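Local coordinates for type IV secretion system protein DotB (Yersinia pseudotuberculosis IP 31758, PDB 6GEF) that probably hydrolyses ATP as a hexameric AAA+ ATPase of the type IVb secretion system, in the family of secretion ATPases related to GspE, at residues N171-A183 against F194-I208. Numbering follows the deposited sequence.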
loop_
_atom_site.group_PDB
_atom_site.type_symbol
_atom_site.label_atom_id
_atom_site.label_comp_id
_atom_site.label_asym_id
_atom_site.label_seq_id
_atom_site.Cartn_x
_atom_site.Cartn_y
_atom_site.Cartn_z
ATOM N N ASN A 171 7.128 42.463 -28.118
ATOM C CA ASN A 171 5.831 42.480 -28.784
ATOM C C ASN A 171 5.518 41.137 -29.435
ATOM O O ASN A 171 4.387 40.654 -29.361
ATOM C CB ASN A 171 5.792 43.607 -29.814
ATOM C CG ASN A 171 5.734 44.980 -29.169
ATOM O OD1 ASN A 171 5.322 45.136 -28.017
ATOM N ND2 ASN A 171 6.173 45.989 -29.913
ATOM N N GLN A 172 6.508 40.527 -30.068
ATOM C CA GLN A 172 6.350 39.167 -30.563
ATOM C C GLN A 172 6.041 38.193 -29.428
ATOM O O GLN A 172 5.275 37.236 -29.587
ATOM C CB GLN A 172 7.576 38.701 -31.330
ATOM C CG GLN A 172 7.921 39.546 -32.547
ATOM C CD GLN A 172 9.097 38.980 -33.321
ATOM O OE1 GLN A 172 9.316 37.781 -33.385
ATOM N NE2 GLN A 172 9.869 39.858 -33.934
ATOM N N MET A 173 6.611 38.457 -28.251
ATOM C CA MET A 173 6.477 37.549 -27.108
ATOM C C MET A 173 5.221 37.820 -26.257
ATOM O O MET A 173 5.044 37.207 -25.237
ATOM C CB MET A 173 7.726 37.633 -26.235
ATOM C CG MET A 173 8.979 37.113 -26.906
ATOM S SD MET A 173 10.420 37.115 -25.829
ATOM C CE MET A 173 9.978 35.774 -24.705
ATOM N N CYS A 174 4.354 38.729 -26.727
ATOM C CA CYS A 174 3.110 39.036 -26.053
ATOM C C CYS A 174 1.911 38.751 -26.950
ATOM O O CYS A 174 1.164 39.662 -27.308
ATOM C CB CYS A 174 3.095 40.511 -25.602
ATOM S SG CYS A 174 4.406 40.940 -24.450
ATOM N N PRO A 175 1.711 37.487 -27.311
ATOM C CA PRO A 175 0.425 37.105 -27.917
ATOM C C PRO A 175 -0.676 37.134 -26.869
ATOM O O PRO A 175 -0.466 36.824 -25.702
ATOM C CB PRO A 175 0.677 35.674 -28.421
ATOM C CG PRO A 175 1.800 35.172 -27.548
ATOM C CD PRO A 175 2.662 36.359 -27.248
ATOM N N ASP A 176 -1.885 37.476 -27.291
ATOM C CA ASP A 176 -3.072 37.298 -26.475
ATOM C C ASP A 176 -3.489 35.842 -26.382
ATOM O O ASP A 176 -4.580 35.570 -25.838
ATOM C CB ASP A 176 -4.216 38.171 -27.021
ATOM C CG ASP A 176 -4.639 37.741 -28.402
ATOM O OD1 ASP A 176 -4.106 36.719 -28.952
ATOM O OD2 ASP A 176 -5.578 38.405 -28.932
ATOM N N ASN A 177 -2.730 34.896 -26.878
ATOM C CA ASN A 177 -3.124 33.496 -26.922
ATOM C C ASN A 177 -1.889 32.623 -26.987
ATOM O O ASN A 177 -0.808 33.074 -27.396
ATOM C CB ASN A 177 -4.048 33.195 -28.124
ATOM C CG ASN A 177 -3.382 33.518 -29.450
ATOM O OD1 ASN A 177 -2.396 32.900 -29.838
ATOM N ND2 ASN A 177 -3.904 34.551 -30.148
ATOM N N GLY A 178 -2.033 31.388 -26.544
ATOM C CA GLY A 178 -0.988 30.401 -26.690
ATOM C C GLY A 178 0.095 30.503 -25.635
ATOM O O GLY A 178 -0.030 31.203 -24.635
ATOM N N ILE A 179 1.189 29.812 -25.898
ATOM C CA ILE A 179 2.244 29.590 -24.926
ATOM C C ILE A 179 3.511 30.282 -25.441
ATOM O O ILE A 179 3.982 29.996 -26.542
ATOM C CB ILE A 179 2.511 28.096 -24.717
ATOM C CG1 ILE A 179 1.239 27.397 -24.213
ATOM C CG2 ILE A 179 3.627 27.882 -23.717
ATOM C CD1 ILE A 179 1.369 25.879 -24.137
ATOM N N VAL A 180 4.046 31.203 -24.634
ATOM C CA VAL A 180 5.383 31.731 -24.825
ATOM C C VAL A 180 6.317 31.012 -23.852
ATOM O O VAL A 180 6.066 30.989 -22.643
ATOM C CB VAL A 180 5.410 33.246 -24.577
ATOM C CG1 VAL A 180 6.807 33.813 -24.837
ATOM C CG2 VAL A 180 4.382 33.943 -25.459
ATOM N N MET A 181 7.392 30.442 -24.390
ATOM C CA MET A 181 8.338 29.663 -23.611
ATOM C C MET A 181 9.719 30.318 -23.758
ATOM O O MET A 181 10.157 30.607 -24.880
ATOM C CB MET A 181 8.408 28.218 -24.101
ATOM C CG MET A 181 7.067 27.505 -24.035
ATOM S SD MET A 181 6.873 26.112 -25.192
ATOM C CE MET A 181 8.103 25.026 -24.611
ATOM N N VAL A 182 10.401 30.528 -22.634
ATOM C CA VAL A 182 11.798 30.862 -22.604
ATOM C C VAL A 182 12.529 29.669 -21.984
ATOM O O VAL A 182 12.227 29.239 -20.889
ATOM C CB VAL A 182 12.105 32.161 -21.828
ATOM C CG1 VAL A 182 11.108 33.244 -22.241
ATOM C CG2 VAL A 182 12.036 31.934 -20.357
ATOM N N ALA A 183 13.526 29.142 -22.696
ATOM C CA ALA A 183 14.272 27.978 -22.312
ATOM C C ALA A 183 15.665 28.374 -21.832
ATOM O O ALA A 183 16.123 29.498 -22.009
ATOM C CB ALA A 183 14.379 27.000 -23.470
ATOM N N PHE A 194 11.239 36.961 -18.111
ATOM C CA PHE A 194 9.780 36.978 -18.016
ATOM C C PHE A 194 9.268 38.098 -17.138
ATOM O O PHE A 194 8.239 38.693 -17.425
ATOM C CB PHE A 194 9.259 35.614 -17.496
ATOM C CG PHE A 194 8.880 34.649 -18.589
ATOM C CD1 PHE A 194 8.398 35.087 -19.784
ATOM C CD2 PHE A 194 9.060 33.295 -18.419
ATOM C CE1 PHE A 194 8.057 34.205 -20.784
ATOM C CE2 PHE A 194 8.732 32.387 -19.400
ATOM C CZ PHE A 194 8.225 32.850 -20.588
ATOM N N SER A 195 10.003 38.428 -16.085
ATOM C CA SER A 195 9.642 39.569 -15.243
ATOM C C SER A 195 9.712 40.852 -16.033
ATOM O O SER A 195 8.786 41.670 -15.990
ATOM C CB SER A 195 10.542 39.603 -14.003
ATOM O OG SER A 195 11.905 39.639 -14.370
ATOM N N SER A 196 10.806 41.081 -16.741
ATOM C CA SER A 196 10.907 42.263 -17.609
ATOM C C SER A 196 9.750 42.302 -18.595
ATOM O O SER A 196 9.099 43.334 -18.756
ATOM C CB SER A 196 12.254 42.261 -18.340
ATOM O OG SER A 196 13.306 42.582 -17.449
ATOM N N ILE A 197 9.475 41.183 -19.253
ATOM C CA ILE A 197 8.382 41.141 -20.224
ATOM C C ILE A 197 7.036 41.497 -19.561
ATOM O O ILE A 197 6.194 42.150 -20.155
ATOM C CB ILE A 197 8.313 39.773 -20.927
ATOM C CG1 ILE A 197 9.537 39.555 -21.808
ATOM C CG2 ILE A 197 7.039 39.664 -21.749
ATOM C CD1 ILE A 197 9.470 38.331 -22.700
ATOM N N ILE A 198 6.861 41.089 -18.313
ATOM C CA ILE A 198 5.617 41.337 -17.610
ATOM C C ILE A 198 5.502 42.823 -17.196
ATOM O O ILE A 198 4.419 43.398 -17.263
ATOM C CB ILE A 198 5.464 40.393 -16.408
ATOM C CG1 ILE A 198 5.217 38.971 -16.887
ATOM C CG2 ILE A 198 4.337 40.839 -15.500
ATOM C CD1 ILE A 198 5.145 37.908 -15.817
ATOM N N ARG A 199 6.600 43.426 -16.754
ATOM C CA ARG A 199 6.601 44.829 -16.445
ATOM C C ARG A 199 6.320 45.647 -17.701
ATOM O O ARG A 199 5.556 46.636 -17.681
ATOM C CB ARG A 199 7.907 45.248 -15.784
ATOM C CG ARG A 199 8.967 45.780 -16.726
ATOM C CD ARG A 199 9.965 46.630 -16.010
ATOM N NE ARG A 199 9.451 47.968 -15.681
ATOM C CZ ARG A 199 10.219 48.983 -15.295
ATOM N NH1 ARG A 199 11.528 48.831 -15.142
ATOM N NH2 ARG A 199 9.687 50.166 -15.069
ATOM N N TYR A 200 6.980 45.322 -18.810
ATOM C CA TYR A 200 6.631 45.905 -20.097
ATOM C C TYR A 200 5.140 45.770 -20.389
ATOM O O TYR A 200 4.478 46.748 -20.758
ATOM C CB TYR A 200 7.451 45.256 -21.213
ATOM C CG TYR A 200 7.090 45.746 -22.598
ATOM C CD1 TYR A 200 7.452 47.029 -23.034
ATOM C CD2 TYR A 200 6.424 44.910 -23.495
ATOM C CE1 TYR A 200 7.121 47.468 -24.285
ATOM C CE2 TYR A 200 6.060 45.345 -24.747
ATOM C CZ TYR A 200 6.429 46.628 -25.155
ATOM O OH TYR A 200 6.138 47.062 -26.430
ATOM N N ILE A 201 4.595 44.572 -20.185
ATOM C CA ILE A 201 3.187 44.339 -20.468
ATOM C C ILE A 201 2.313 45.276 -19.651
ATOM O O ILE A 201 1.433 45.959 -20.198
ATOM C CB ILE A 201 2.813 42.858 -20.225
ATOM C CG1 ILE A 201 3.213 42.010 -21.425
ATOM C CG2 ILE A 201 1.325 42.709 -19.942
ATOM C CD1 ILE A 201 2.869 40.544 -21.264
ATOM N N MET A 202 2.546 45.337 -18.352
ATOM C CA MET A 202 1.743 46.201 -17.476
ATOM C C MET A 202 1.890 47.682 -17.860
ATOM O O MET A 202 0.907 48.409 -17.869
ATOM C CB MET A 202 2.144 45.997 -16.022
ATOM C CG MET A 202 1.878 44.632 -15.472
ATOM S SD MET A 202 2.456 44.429 -13.777
ATOM C CE MET A 202 1.168 45.342 -12.908
ATOM N N GLU A 203 3.096 48.083 -18.231
ATOM C CA GLU A 203 3.373 49.514 -18.393
ATOM C C GLU A 203 2.945 50.044 -19.768
ATOM O O GLU A 203 2.540 51.186 -19.876
ATOM C CB GLU A 203 4.855 49.799 -18.169
ATOM C CG GLU A 203 5.293 49.717 -16.723
ATOM C CD GLU A 203 6.781 49.891 -16.547
ATOM O OE1 GLU A 203 7.229 50.171 -15.412
ATOM O OE2 GLU A 203 7.527 49.746 -17.567
ATOM N N ASN A 204 2.973 49.186 -20.780
ATOM C CA ASN A 204 2.710 49.598 -22.158
ATOM C C ASN A 204 1.396 49.007 -22.644
ATOM O O ASN A 204 0.791 48.173 -21.988
ATOM C CB ASN A 204 3.869 49.152 -23.075
ATOM C CG ASN A 204 5.189 49.777 -22.730
ATOM O OD1 ASN A 204 5.656 49.666 -21.589
ATOM N ND2 ASN A 204 5.806 50.400 -23.698
ATOM N N ASP A 205 0.952 49.477 -23.802
ATOM C CA ASP A 205 -0.244 48.964 -24.453
ATOM C C ASP A 205 0.190 47.747 -25.282
ATOM O O ASP A 205 0.806 47.875 -26.332
ATOM C CB ASP A 205 -0.899 50.042 -25.321
ATOM C CG ASP A 205 -2.190 49.582 -25.946
ATOM O OD1 ASP A 205 -2.425 48.377 -26.039
ATOM O OD2 ASP A 205 -2.974 50.410 -26.421
ATOM N N THR A 206 -0.223 46.570 -24.830
ATOM C CA THR A 206 0.157 45.303 -25.437
ATOM C C THR A 206 -1.110 44.483 -25.678
ATOM O O THR A 206 -2.126 44.692 -25.048
ATOM C CB THR A 206 1.101 44.521 -24.506
ATOM O OG1 THR A 206 1.327 43.206 -25.013
ATOM C CG2 THR A 206 0.538 44.387 -23.120
ATOM N N PRO A 207 -1.043 43.519 -26.604
ATOM C CA PRO A 207 -2.132 42.556 -26.733
ATOM C C PRO A 207 -2.577 41.926 -25.402
ATOM O O PRO A 207 -3.725 41.539 -25.275
ATOM C CB PRO A 207 -1.553 41.502 -27.693
ATOM C CG PRO A 207 -0.539 42.209 -28.469
ATOM C CD PRO A 207 0.063 43.216 -27.550
ATOM N N ILE A 208 -1.664 41.808 -24.432
ATOM C CA ILE A 208 -1.951 41.147 -23.178
ATOM C C ILE A 208 -2.316 42.206 -22.153
ATOM O O ILE A 208 -1.482 43.029 -21.783
ATOM C CB ILE A 208 -0.743 40.294 -22.708
ATOM C CG1 ILE A 208 -0.588 39.081 -23.633
ATOM C CG2 ILE A 208 -0.894 39.875 -21.262
ATOM C CD1 ILE A 208 0.637 38.239 -23.277
#
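Val182 lies against the ring of Phe194 where strand 179-183 and helix 187-203 frame what is probably the Walker A P-loop, the strand-loop-helix element of P-loop ATPases. The axes of strand 179-183 and of helix segment 194-203 run at 143° to each other, as expected when the chain turns back through such a loop. From its CB, which sits 4.1 Å from Phe194 CZ, Val182 forks over the aromatic ring. CG1 takes the face, 3.7 Å from the Phe194 ring centroid in a CH-pi contact, while CG2 rests near CE2 and CD2. At the rim of the same ring, close to its plane, the carbonyl O of Val180 approaches CZ. Phe285 of the neighbouring strand 284-288 also stacks with Phe194, tying the helix to the central sheet.

Farther along the helix, the loop after helix 167-172 packs against it. Met173 lays SD alongside Ile197 CD1, and the bend at chi3 folds CE onto the same methyl. Cys174 SG, anti to its own carbonyl carbon, is turned toward Ile201, with CG1 at 3.4 Å; its CB meets Thr206 OG1. Beyond the helix end, the Pro207 ring lies against Cys174 O, and Ile208 extends CD1 toward Pro175 O.

The polar link lies at the more exposed margin: Tyr200 OH donates to Asn171 OD1 over 2.6 Å. The C=O...donor angle at OD1 is 124°, and the hydroxyl oxygen is tilted 24° from the carbonyl plane.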